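Local coordinates for annexin A8 (Homo sapiens, PDB 1W3W), which binds phospholipids in a calcium-dependent manner and acts as an anticoagulant, indirectly inhibiting the thromboplastin-specific complex of the blood coagulation cascade, at residues Val47-Ser52 and Val88-Pro93; Ile37-Gln42 and Lys76-Gly81; Ser227-Ile232 and Thr246-Thr251. All blocks are in the same frame, centred on the assembly; numbering follows the deposited sequence.

Contact 1: residues Val47-Ser52 and Val88-Pro93; sequences VLTKRS and VALMYP
Leu48 and Met91 meet with their side chains crossing at about a right angle, the CD2 methyl of Leu48 lying 4.0 Å from the thioether SD of Met91. The two side chains leave the backbone differently: Leu48 sets out toward the other segment, Met91 to one side of it. The bend at chi2 (-52°) brings SD of the methionine up to Leu48, and a second bend at chi3 (-57°) sets where CE goes. Beside this pair, Thr49 and Leu90 pass each other at a slant, with CG2 of Thr49 4.1 Å from CD1 of Leu90. The threonine thus divides its two branches: the methyl serves the apolar seam, while OG1 bonds to Ser321 OG and to Ile45 O. Two backbone carbonyl oxygens, one from each segment, are gathered by one side chain: Arg56 takes Leu48 O through NE and Leu90 O through NH1, bridging the segments from outside. All four touching residues are buried within the first annexin repeat. Around them, helix 24-34 packs on Leu48 through Leu30, helix 71-78 covers Met91 with Leu71, Thr72 and Leu75, and helix 53-67 supplies Arg56 against the same methionine.

Contact 2: residues Ile37-Gln42 and Lys76-Gly81; sequences IGTNEQ and KSELSG
Thr39 carries its CG2 anti to the backbone N and its OG1 beside that nitrogen (chi1 -65° for OG1), so that the two branches face different residues of the segment Lys76-Gly81. The methyl CG2 lies 4.0 Å from CD2 of Leu79, and OG1 lies 4.0 Å from OE1 of Glu78, too long for a hydrogen bond. Glu78 sets out toward the loop Ile37-Gln42; a bend at chi2 (-60°) turns the chain, and OE1 is the carboxylate oxygen nearest the threonine hydroxyl, the two side chains crossing at a slant. Leu79 begins at an angle to the loop, but its CD2 branch swings in and meets the threonine methyl, again obliquely. A looser touch comes from the aliphatic part of Glu41, whose CG is 4.5 Å from the same CD2. Burial is uneven: Leu79 is inside, while Thr39, Glu41 and Glu78 remain partly exposed, and the contact is one of van der Waals packing with a polar margin. Asn40 caps the start of helix 41-48, its OD1 accepting from Ala43 N. Neighbouring helices continue the packing, with Phe83 of helix 81-91 against Glu41 and Met34 of helix 24-34 against Glu78. The loop before helix 41-48 bears the Gly-X-Gly-Thr of the annexin type II calcium site, and Glu78 probably stands where Asp310 does in the site, with Met266, Gly268 and Gly270, that holds the observed calcium ion; binding here is not established.

Contact 3: residues Ser227-Ile232 and Thr246-Thr251; sequences SIEDSI and TVVKCT
Val248 receives every side-chain contact that the segment Ser227-Ile232 makes with the segment Thr246-Thr251, while Thr246, Lys249 and Cys250 meet other helices. At the start of the second segment, Thr246 takes no part in this contact; its OG1 hydrogen-bonds to Glu242 O one turn earlier in the same helix, and its side chain touches Ile117 and Ala121 of helix 113-122. Val247 contributes its carbonyl oxygen, which is doubly engaged within the helix. Then comes Val248, directed at the facing helix with its two methyls divided between partners. Its CG1, anti to the backbone N (chi1 169°), lies 4.0 Å from CG2 of Ile228 and equally 4.0 Å from OE2 of Glu229. The isoleucine approaches at a slant, whereas the glutamate, bent at chi2, comes across at about a right angle. The other methyl, CG2, meets CD1 of Ile232 tip to tip at 3.8 Å. One valine is thereby fitted against residues 228, 229 and 232, the i, i+1 and i+4 positions of a single helical face. Next along the chain, Lys249 directs NZ to a salt bridge with OE2 of Glu260. Thr251 closes the segment by turning OG1 back to Val247 O at 2.8 Å, above the carbonyl plane, while its own N reaches that oxygen from the opposite face. The two short helical pieces run nearly antiparallel, at 169°, with axes 10.8 Å apart. Helix 228-235, opened by Ser227 OG accepting from Asp230 N, thus lies along helix 238-252. Phe217 of helix 210-224 covers both Ile228 and Val248, and helices 113-122 and 254-266 both meet helix 238-252 through Thr246 and Cys250.

Following the chain from the N terminus, the first residues met are Ile37-Gln42, of contact 2, and then Val47-Ser52, of contact 1, both on or next to helix 41-48. Contact 2 closes at Lys76-Gly81 and contact 1 at Val88-Pro93, so their loops cross, interlocking helices 41-48, 71-78 and 81-91 of the first annexin repeat. Their centres lie about 15 Å apart, and Val88 CG2 packs on Lys76 CG at 3.7 Å. Contact 3 opens only after both have closed; it shuts a short loop between helices 228-235 and 238-252 and lies on the opposite side of the chain's centre, its centre about 34 Å from that of contact 1 and about 43 Å from that of contact 2.

Contact 1: residues Val47-Ser52 and Val88-Pro93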
loop_
_atom_site.group_PDB
_atom_site.type_symbol
_atom_site.label_atom_id
_atom_site.label_comp_id
_atom_site.label_asym_id
_atom_site.label_seq_id
_atom_site.Cartn_x
_atom_site.Cartn_y
_atom_site.Cartn_z
ATOM N N VAL A 47 -2.404 -11.575 21.162
ATOM C CA VAL A 47 -1.921 -10.279 21.617
ATOM C C VAL A 47 -1.735 -9.321 20.426
ATOM O O VAL A 47 -2.322 -8.232 20.386
ATOM C CB VAL A 47 -0.598 -10.420 22.409
ATOM C CG1 VAL A 47 0.019 -9.057 22.702
ATOM C CG2 VAL A 47 -0.826 -11.182 23.716
ATOM N N LEU A 48 -0.925 -9.711 19.451
ATOM C CA LEU A 48 -0.485 -8.748 18.448
ATOM C C LEU A 48 -1.552 -8.338 17.437
ATOM O O LEU A 48 -1.517 -7.199 16.978
ATOM C CB LEU A 48 0.783 -9.229 17.749
ATOM C CG LEU A 48 1.941 -9.386 18.731
ATOM C CD1 LEU A 48 3.145 -9.941 18.018
ATOM C CD2 LEU A 48 2.268 -8.056 19.416
ATOM N N THR A 49 -2.479 -9.227 17.080
ATOM C CA THR A 49 -3.583 -8.840 16.174
ATOM C C THR A 49 -4.770 -8.182 16.857
ATOM O O THR A 49 -5.652 -7.696 16.166
ATOM C CB THR A 49 -4.125 -10.021 15.347
ATOM O OG1 THR A 49 -4.784 -10.970 16.208
ATOM C CG2 THR A 49 -3.009 -10.768 14.651
ATOM N N LYS A 50 -4.818 -8.182 18.187
ATOM C CA LYS A 50 -5.901 -7.539 18.921
ATOM C C LYS A 50 -5.493 -6.231 19.590
ATOM O O LYS A 50 -6.313 -5.612 20.247
ATOM C CB LYS A 50 -6.479 -8.497 19.977
ATOM C CG LYS A 50 -7.189 -9.724 19.396
ATOM C CD LYS A 50 -8.380 -9.325 18.532
ATOM C CE LYS A 50 -9.096 -10.533 17.903
ATOM N NZ LYS A 50 -9.702 -10.150 16.584
ATOM N N ARG A 51 -4.242 -5.817 19.454
ATOM C CA ARG A 51 -3.797 -4.521 19.943
ATOM C C ARG A 51 -3.482 -3.624 18.754
ATOM O O ARG A 51 -3.179 -4.098 17.682
ATOM C CB ARG A 51 -2.547 -4.660 20.819
ATOM C CG ARG A 51 -2.722 -5.538 22.058
ATOM C CD ARG A 51 -3.641 -4.964 23.148
ATOM N NE ARG A 51 -3.639 -5.890 24.276
ATOM C CZ ARG A 51 -4.539 -6.846 24.488
ATOM N NH1 ARG A 51 -5.613 -6.977 23.718
ATOM N NH2 ARG A 51 -4.378 -7.662 25.519
ATOM N N SER A 52 -3.553 -2.322 18.947
ATOM C CA SER A 52 -3.245 -1.371 17.888
ATOM C C SER A 52 -1.739 -1.266 17.680
ATOM O O SER A 52 -0.946 -1.692 18.520
ATOM C CB SER A 52 -3.822 -0.007 18.240
ATOM O OG SER A 52 -3.100 0.588 19.303
ATOM N N VAL A 88 5.837 -9.798 11.823
ATOM C CA VAL A 88 6.899 -8.791 11.861
ATOM C C VAL A 88 6.406 -7.502 11.217
ATOM O O VAL A 88 6.719 -6.413 11.690
ATOM C CB VAL A 88 8.190 -9.293 11.153
ATOM C CG1 VAL A 88 9.132 -8.151 10.861
ATOM C CG2 VAL A 88 8.886 -10.324 12.026
ATOM N N ALA A 89 5.622 -7.629 10.143
ATOM C CA ALA A 89 5.004 -6.480 9.490
ATOM C C ALA A 89 4.150 -5.662 10.471
ATOM O O ALA A 89 4.199 -4.442 10.461
ATOM C CB ALA A 89 4.158 -6.920 8.299
ATOM N N LEU A 90 3.420 -6.339 11.347
ATOM C CA LEU A 90 2.578 -5.676 12.349
ATOM C C LEU A 90 3.367 -4.852 13.339
ATOM O O LEU A 90 2.844 -3.920 13.924
ATOM C CB LEU A 90 1.747 -6.728 13.118
ATOM C CG LEU A 90 0.628 -7.362 12.311
ATOM C CD1 LEU A 90 0.015 -8.540 13.076
ATOM C CD2 LEU A 90 -0.442 -6.332 11.973
ATOM N N MET A 91 4.630 -5.209 13.523
ATOM C CA MET A 91 5.515 -4.545 14.494
ATOM C C MET A 91 6.149 -3.253 14.008
ATOM O O MET A 91 6.662 -2.472 14.816
ATOM C CB MET A 91 6.629 -5.501 14.941
ATOM C CG MET A 91 6.161 -6.681 15.757
ATOM S SD MET A 91 5.117 -6.250 17.191
ATOM C CE MET A 91 6.132 -5.179 18.045
ATOM N N TYR A 92 6.125 -3.012 12.702
ATOM C CA TYR A 92 6.646 -1.764 12.169
ATOM C C TYR A 92 5.663 -0.620 12.397
ATOM O O TYR A 92 4.465 -0.753 12.128
ATOM C CB TYR A 92 6.973 -1.885 10.666
ATOM C CG TYR A 92 8.330 -2.492 10.420
ATOM C CD1 TYR A 92 8.518 -3.859 10.504
ATOM C CD2 TYR A 92 9.428 -1.701 10.123
ATOM C CE1 TYR A 92 9.767 -4.431 10.302
ATOM C CE2 TYR A 92 10.685 -2.261 9.911
ATOM C CZ TYR A 92 10.846 -3.627 10.012
ATOM O OH TYR A 92 12.081 -4.205 9.822
ATOM N N PRO A 93 6.160 0.522 12.860
ATOM C CA PRO A 93 5.318 1.719 12.887
ATOM C C PRO A 93 4.903 2.094 11.458
ATOM O O PRO A 93 5.602 1.748 10.493
ATOM C CB PRO A 93 6.229 2.800 13.492
ATOM C CG PRO A 93 7.387 2.089 14.078
ATOM C CD PRO A 93 7.523 0.782 13.358
#

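Contact 2: residues Ile37-Gln42 and Lys76-Gly81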
loop_
_atom_site.group_PDB
_atom_site.type_symbol
_atom_site.label_atom_id
_atom_site.label_comp_id
_atom_site.label_asym_id
_atom_site.label_seq_id
_atom_site.Cartn_x
_atom_site.Cartn_y
_atom_site.Cartn_z
ATOM N N ILE A 37 11.176 -24.359 25.419
ATOM C CA ILE A 37 11.000 -25.286 24.322
ATOM C C ILE A 37 9.536 -25.262 23.920
ATOM O O ILE A 37 8.647 -25.401 24.766
ATOM C CB ILE A 37 11.436 -26.708 24.754
ATOM C CG1 ILE A 37 12.955 -26.744 24.959
ATOM C CG2 ILE A 37 11.019 -27.731 23.720
ATOM C CD1 ILE A 37 13.419 -27.791 25.940
ATOM N N GLY A 38 9.303 -25.086 22.629
ATOM C CA GLY A 38 7.970 -24.912 22.097
ATOM C C GLY A 38 7.574 -23.444 21.996
ATOM O O GLY A 38 8.045 -22.579 22.747
ATOM N N THR A 39 6.696 -23.184 21.040
ATOM C CA THR A 39 6.200 -21.849 20.742
ATOM C C THR A 39 4.681 -21.898 20.735
ATOM O O THR A 39 4.103 -22.754 20.064
ATOM C CB THR A 39 6.703 -21.418 19.353
ATOM O OG1 THR A 39 8.131 -21.304 19.371
ATOM C CG2 THR A 39 6.219 -20.005 19.001
ATOM N N ASN A 40 4.051 -21.009 21.498
ATOM C CA ASN A 40 2.597 -20.866 21.518
ATOM C C ASN A 40 2.184 -19.774 20.539
ATOM O O ASN A 40 2.066 -18.608 20.897
ATOM C CB ASN A 40 2.117 -20.526 22.932
ATOM C CG ASN A 40 0.591 -20.586 23.072
ATOM O OD1 ASN A 40 -0.141 -20.591 22.082
ATOM N ND2 ASN A 40 0.117 -20.643 24.311
ATOM N N GLU A 41 1.974 -20.163 19.291
ATOM C CA GLU A 41 1.687 -19.211 18.225
ATOM C C GLU A 41 0.352 -18.515 18.417
ATOM O O GLU A 41 0.192 -17.371 18.039
ATOM C CB GLU A 41 1.703 -19.906 16.866
ATOM C CG GLU A 41 3.092 -20.328 16.413
ATOM C CD GLU A 41 3.423 -21.781 16.735
ATOM O OE1 GLU A 41 4.510 -22.232 16.317
ATOM O OE2 GLU A 41 2.608 -22.473 17.385
ATOM N N GLN A 42 -0.610 -19.218 18.997
ATOM C CA GLN A 42 -1.930 -18.662 19.203
ATOM C C GLN A 42 -1.891 -17.489 20.170
ATOM O O GLN A 42 -2.582 -16.503 19.959
ATOM C CB GLN A 42 -2.898 -19.741 19.718
ATOM C CG GLN A 42 -4.346 -19.270 19.800
ATOM C CD GLN A 42 -4.896 -18.845 18.451
ATOM O OE1 GLN A 42 -5.433 -17.742 18.307
ATOM N NE2 GLN A 42 -4.746 -19.698 17.464
ATOM N N LYS A 76 11.449 -12.584 14.807
ATOM C CA LYS A 76 12.106 -13.027 13.568
ATOM C C LYS A 76 12.835 -14.365 13.752
ATOM O O LYS A 76 12.805 -15.220 12.872
ATOM C CB LYS A 76 13.107 -11.977 13.056
ATOM C CG LYS A 76 12.493 -10.801 12.332
ATOM C CD LYS A 76 13.552 -9.995 11.558
ATOM C CE LYS A 76 13.181 -8.518 11.460
ATOM N NZ LYS A 76 13.646 -7.847 10.190
ATOM N N SER A 77 13.473 -14.540 14.903
ATOM C CA SER A 77 14.185 -15.769 15.226
ATOM C C SER A 77 13.268 -16.937 15.584
ATOM O O SER A 77 13.543 -18.079 15.230
ATOM C CB SER A 77 15.128 -15.516 16.400
ATOM O OG SER A 77 15.923 -14.367 16.136
ATOM N N GLU A 78 12.183 -16.661 16.291
ATOM C CA GLU A 78 11.352 -17.720 16.828
ATOM C C GLU A 78 10.354 -18.241 15.816
ATOM O O GLU A 78 9.970 -19.391 15.878
ATOM C CB GLU A 78 10.611 -17.229 18.082
ATOM C CG GLU A 78 11.528 -17.015 19.272
ATOM C CD GLU A 78 12.248 -18.290 19.668
ATOM O OE1 GLU A 78 11.556 -19.305 19.898
ATOM O OE2 GLU A 78 13.497 -18.275 19.710
ATOM N N LEU A 79 9.919 -17.388 14.892
ATOM C CA LEU A 79 8.872 -17.744 13.950
ATOM C C LEU A 79 9.460 -17.973 12.562
ATOM O O LEU A 79 10.574 -17.557 12.272
ATOM C CB LEU A 79 7.829 -16.618 13.897
ATOM C CG LEU A 79 7.162 -16.275 15.239
ATOM C CD1 LEU A 79 6.148 -15.180 15.057
ATOM C CD2 LEU A 79 6.508 -17.498 15.852
ATOM N N SER A 80 8.688 -18.620 11.701
ATOM C CA SER A 80 9.096 -18.855 10.322
ATOM C C SER A 80 7.971 -18.617 9.321
ATOM O O SER A 80 6.801 -18.519 9.681
ATOM C CB SER A 80 9.618 -20.293 10.170
ATOM O OG SER A 80 8.592 -21.211 10.507
ATOM N N GLY A 81 8.368 -18.500 8.059
ATOM C CA GLY A 81 7.451 -18.520 6.938
ATOM C C GLY A 81 6.565 -17.296 6.845
ATOM O O GLY A 81 6.930 -16.212 7.310
#

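Contact 3: residues Ser227-Ile232 and Thr246-Thr251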
loop_
_atom_site.group_PDB
_atom_site.type_symbol
_atom_site.label_atom_id
_atom_site.label_comp_id
_atom_site.label_asym_id
_atom_site.label_seq_id
_atom_site.Cartn_x
_atom_site.Cartn_y
_atom_site.Cartn_z
ATOM N N SER A 227 -13.386 6.508 -22.274
ATOM C CA SER A 227 -12.979 6.678 -20.889
ATOM C C SER A 227 -11.457 6.846 -20.826
ATOM O O SER A 227 -10.731 6.348 -21.684
ATOM C CB SER A 227 -13.427 5.481 -20.053
ATOM O OG SER A 227 -12.715 4.312 -20.427
ATOM N N ILE A 228 -10.972 7.516 -19.794
ATOM C CA ILE A 228 -9.526 7.684 -19.621
ATOM C C ILE A 228 -8.816 6.335 -19.414
ATOM O O ILE A 228 -7.719 6.135 -19.904
ATOM C CB ILE A 228 -9.209 8.708 -18.479
ATOM C CG1 ILE A 228 -7.753 9.166 -18.536
ATOM C CG2 ILE A 228 -9.492 8.146 -17.117
ATOM C CD1 ILE A 228 -7.446 10.014 -19.718
ATOM N N GLU A 229 -9.466 5.405 -18.717
ATOM C CA GLU A 229 -8.903 4.073 -18.521
ATOM C C GLU A 229 -8.679 3.303 -19.848
ATOM O O GLU A 229 -7.595 2.748 -20.072
ATOM C CB GLU A 229 -9.711 3.237 -17.495
ATOM C CG GLU A 229 -11.206 3.490 -17.388
ATOM C CD GLU A 229 -11.594 4.621 -16.432
ATOM O OE1 GLU A 229 -11.954 5.707 -16.938
ATOM O OE2 GLU A 229 -11.569 4.432 -15.185
ATOM N N ASP A 230 -9.677 3.308 -20.724
ATOM C CA ASP A 230 -9.575 2.648 -22.022
ATOM C C ASP A 230 -8.523 3.316 -22.908
ATOM O O ASP A 230 -7.843 2.637 -23.652
ATOM C CB ASP A 230 -10.929 2.600 -22.733
ATOM C CG ASP A 230 -11.855 1.560 -22.144
ATOM O OD1 ASP A 230 -13.056 1.568 -22.466
ATOM O OD2 ASP A 230 -11.461 0.691 -21.339
ATOM N N SER A 231 -8.367 4.631 -22.793
ATOM C CA SER A 231 -7.330 5.341 -23.533
ATOM C C SER A 231 -5.961 4.919 -23.061
ATOM O O SER A 231 -5.124 4.577 -23.864
ATOM C CB SER A 231 -7.488 6.844 -23.409
ATOM O OG SER A 231 -8.675 7.257 -24.062
ATOM N N ILE A 232 -5.746 4.903 -21.754
ATOM C CA ILE A 232 -4.491 4.403 -21.186
ATOM C C ILE A 232 -4.216 2.952 -21.607
ATOM O O ILE A 232 -3.089 2.613 -21.957
ATOM C CB ILE A 232 -4.497 4.547 -19.635
ATOM C CG1 ILE A 232 -4.452 6.029 -19.251
ATOM C CG2 ILE A 232 -3.310 3.817 -19.015
ATOM C CD1 ILE A 232 -4.885 6.316 -17.858
ATOM N N THR A 246 -3.236 3.002 -11.930
ATOM C CA THR A 246 -3.247 3.039 -10.470
ATOM C C THR A 246 -3.555 4.452 -9.999
ATOM O O THR A 246 -4.383 4.644 -9.114
ATOM C CB THR A 246 -1.907 2.571 -9.902
ATOM O OG1 THR A 246 -1.721 1.196 -10.220
ATOM C CG2 THR A 246 -1.927 2.593 -8.408
ATOM N N VAL A 247 -2.918 5.443 -10.613
ATOM C CA VAL A 247 -3.222 6.840 -10.289
ATOM C C VAL A 247 -4.697 7.126 -10.528
ATOM O O VAL A 247 -5.362 7.715 -9.674
ATOM C CB VAL A 247 -2.327 7.827 -11.071
ATOM C CG1 VAL A 247 -2.764 9.285 -10.828
ATOM C CG2 VAL A 247 -0.914 7.656 -10.650
ATOM N N VAL A 248 -5.226 6.685 -11.660
ATOM C CA VAL A 248 -6.630 6.907 -11.987
ATOM C C VAL A 248 -7.566 6.250 -10.953
ATOM O O VAL A 248 -8.479 6.899 -10.425
ATOM C CB VAL A 248 -6.965 6.416 -13.433
ATOM C CG1 VAL A 248 -8.443 6.402 -13.668
ATOM C CG2 VAL A 248 -6.292 7.307 -14.470
ATOM N N LYS A 249 -7.313 4.981 -10.631
ATOM C CA LYS A 249 -8.152 4.255 -9.663
ATOM C C LYS A 249 -8.101 4.884 -8.275
ATOM O O LYS A 249 -9.141 5.007 -7.613
ATOM C CB LYS A 249 -7.730 2.787 -9.587
ATOM C CG LYS A 249 -8.107 1.994 -10.820
ATOM C CD LYS A 249 -7.437 0.644 -10.826
ATOM C CE LYS A 249 -8.099 -0.275 -11.850
ATOM N NZ LYS A 249 -7.269 -1.490 -12.045
ATOM N N CYS A 250 -6.907 5.293 -7.837
ATOM C CA CYS A 250 -6.737 5.917 -6.521
ATOM C C CYS A 250 -7.429 7.280 -6.434
ATOM O O CYS A 250 -7.887 7.694 -5.376
ATOM C CB CYS A 250 -5.258 6.049 -6.179
ATOM S SG CYS A 250 -4.501 4.459 -5.751
ATOM N N THR A 251 -7.516 7.962 -7.564
ATOM C CA THR A 251 -8.186 9.255 -7.639
ATOM C C THR A 251 -9.690 9.101 -7.517
ATOM O O THR A 251 -10.337 9.882 -6.836
ATOM C CB THR A 251 -7.835 9.920 -8.988
ATOM O OG1 THR A 251 -6.442 10.238 -9.007
ATOM C CG2 THR A 251 -8.545 11.256 -9.161
#